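Local coordinates for initiator protein NS1 (Murine minute virus, PDB 4R94) that nicks the viral replication origin with its N-terminal nuclease domain and unwinds DNA as a helicase to initiate and direct viral DNA replication, at residues G12-L17 with H246-L251. Residues are numbered along the deposited sequence; the frame is centred on the assembly and turned at random.
Sequences GATNWL and HLVSKL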
loop_
_atom_site.group_PDB
_atom_site.type_symbol
_atom_site.label_atom_id
_atom_site.label_comp_id
_atom_site.label_asym_id
_atom_site.label_seq_id
_atom_site.Cartn_x
_atom_site.Cartn_y
_atom_site.Cartn_z
ATOM N N GLY A 12 -12.667 16.953 -8.924
ATOM C CA GLY A 12 -13.358 15.852 -8.281
ATOM C C GLY A 12 -12.552 15.230 -7.157
ATOM O O GLY A 12 -13.089 14.934 -6.087
ATOM N N ALA A 13 -11.262 15.018 -7.405
ATOM C CA ALA A 13 -10.381 14.458 -6.386
ATOM C C ALA A 13 -10.248 15.399 -5.183
ATOM O O ALA A 13 -10.334 14.964 -4.028
ATOM C CB ALA A 13 -9.011 14.153 -6.983
ATOM N N THR A 14 -10.051 16.685 -5.458
ATOM C CA THR A 14 -9.927 17.681 -4.393
ATOM C C THR A 14 -11.175 17.693 -3.500
ATOM O O THR A 14 -11.077 17.638 -2.269
ATOM C CB THR A 14 -9.691 19.093 -4.969
ATOM O OG1 THR A 14 -8.581 19.076 -5.877
ATOM C CG2 THR A 14 -9.400 20.088 -3.834
ATOM N N ASN A 15 -12.347 17.738 -4.126
ATOM C CA ASN A 15 -13.606 17.748 -3.383
ATOM C C ASN A 15 -13.830 16.487 -2.558
ATOM O O ASN A 15 -14.292 16.558 -1.420
ATOM C CB ASN A 15 -14.786 17.953 -4.335
ATOM C CG ASN A 15 -14.876 19.377 -4.854
ATOM O OD1 ASN A 15 -14.444 20.327 -4.186
ATOM N ND2 ASN A 15 -15.441 19.537 -6.046
ATOM N N TRP A 16 -13.503 15.333 -3.131
ATOM C CA TRP A 16 -13.655 14.062 -2.436
ATOM C C TRP A 16 -12.777 14.005 -1.181
ATOM O O TRP A 16 -13.221 13.551 -0.118
ATOM C CB TRP A 16 -13.321 12.915 -3.401
ATOM C CG TRP A 16 -13.581 11.520 -2.919
ATOM C CD1 TRP A 16 -14.763 10.821 -2.996
ATOM C CD2 TRP A 16 -12.621 10.617 -2.359
ATOM N NE1 TRP A 16 -14.596 9.557 -2.489
ATOM C CE2 TRP A 16 -13.292 9.405 -2.093
ATOM C CE3 TRP A 16 -11.261 10.717 -2.053
ATOM C CZ2 TRP A 16 -12.645 8.302 -1.530
ATOM C CZ3 TRP A 16 -10.627 9.625 -1.493
ATOM C CH2 TRP A 16 -11.317 8.436 -1.233
ATOM N N LEU A 17 -11.543 14.491 -1.296
ATOM C CA LEU A 17 -10.626 14.471 -0.163
ATOM C C LEU A 17 -11.033 15.491 0.892
ATOM O O LEU A 17 -10.957 15.213 2.085
ATOM C CB LEU A 17 -9.188 14.736 -0.616
ATOM C CG LEU A 17 -8.542 13.672 -1.500
ATOM C CD1 LEU A 17 -7.250 14.214 -2.114
ATOM C CD2 LEU A 17 -8.286 12.397 -0.695
ATOM N N HIS A 246 -0.102 17.538 -7.488
ATOM C CA HIS A 246 0.321 18.785 -6.847
ATOM C C HIS A 246 -0.746 19.868 -6.991
ATOM O O HIS A 246 -0.958 20.656 -6.070
ATOM C CB HIS A 246 1.655 19.253 -7.428
ATOM C CG HIS A 246 2.783 18.307 -7.166
ATOM N ND1 HIS A 246 2.953 17.676 -5.956
ATOM C CD2 HIS A 246 3.780 17.860 -7.969
ATOM C CE1 HIS A 246 4.019 16.892 -6.016
ATOM N NE2 HIS A 246 4.535 16.988 -7.225
ATOM N N LEU A 247 -1.434 19.908 -8.131
ATOM C CA LEU A 247 -2.584 20.804 -8.257
ATOM C C LEU A 247 -3.676 20.491 -7.225
ATOM O O LEU A 247 -4.269 21.401 -6.651
ATOM C CB LEU A 247 -3.186 20.741 -9.661
ATOM C CG LEU A 247 -2.473 21.412 -10.829
ATOM C CD1 LEU A 247 -3.363 21.323 -12.063
ATOM C CD2 LEU A 247 -2.146 22.854 -10.503
ATOM N N VAL A 248 -3.956 19.213 -6.989
ATOM C CA VAL A 248 -4.913 18.851 -5.945
ATOM C C VAL A 248 -4.524 19.402 -4.564
ATOM O O VAL A 248 -5.366 19.936 -3.850
ATOM C CB VAL A 248 -5.080 17.313 -5.851
ATOM C CG1 VAL A 248 -5.923 16.949 -4.628
ATOM C CG2 VAL A 248 -5.728 16.796 -7.122
ATOM N N SER A 249 -3.257 19.265 -4.192
ATOM C CA SER A 249 -2.774 19.806 -2.924
ATOM C C SER A 249 -3.002 21.305 -2.866
ATOM O O SER A 249 -3.460 21.828 -1.854
ATOM C CB SER A 249 -1.292 19.502 -2.725
ATOM O OG SER A 249 -1.083 18.100 -2.679
ATOM N N LYS A 250 -2.693 21.977 -3.969
ATOM C CA LYS A 250 -2.805 23.438 -4.047
ATOM C C LYS A 250 -4.257 23.885 -3.875
ATOM O O LYS A 250 -4.549 24.815 -3.109
ATOM C CB LYS A 250 -2.231 23.936 -5.378
ATOM C CG LYS A 250 -2.324 25.444 -5.589
ATOM C CD LYS A 250 -1.883 25.813 -7.006
ATOM C CE LYS A 250 -1.987 27.310 -7.248
ATOM N NZ LYS A 250 -1.105 28.073 -6.322
ATOM N N LEU A 251 -5.171 23.206 -4.563
ATOM C CA LEU A 251 -6.591 23.528 -4.471
ATOM C C LEU A 251 -7.178 23.163 -3.109
ATOM O O LEU A 251 -8.124 23.788 -2.632
ATOM C CB LEU A 251 -7.375 22.817 -5.577
ATOM C CG LEU A 251 -7.140 23.342 -6.994
ATOM C CD1 LEU A 251 -7.896 22.508 -8.022
ATOM C CD2 LEU A 251 -7.554 24.800 -7.082
#
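Ala13 begins the contact with its CB facing Val248 CG2 at 4.2 Å, part of a helix-helix packing that joins the N-terminal helix 8-19 of the nickase domain to helix 242-252 near the C-terminal end of this construct. The local axes approach to 9.2 Å and cross at -50°. Contacts run from Ala13 to Leu17 and from Val248 to Leu251, about one turn of each helix. Thr14 marks the crossing point: its CA lies 5.4 Å from Val248 CA, the nearest such pair across the two segments. The two branches of Thr14 divide the work. A chi1 of -53° sets OG1 beside the backbone N, where it hydrogen-bonds Val10 O one turn earlier; CG2 is thereby left anti to N and reaches Leu251 CB at 3.8 Å. That bond satisfies the hydroxyl within its own helix, consistent with its burial against a valine. Leu17, one turn past Ala13, meets the other branch of Val248, the two side chains crossing nearly at right angles with Leu17 CD1 3.9 Å from Val248 CG1. Leu212, from a loop, also touches Val248. Both Val248 methyls share Thr14 OG1, which sits 3.6 Å from Val248 CG1 and 3.9 Å from Val248 CG2.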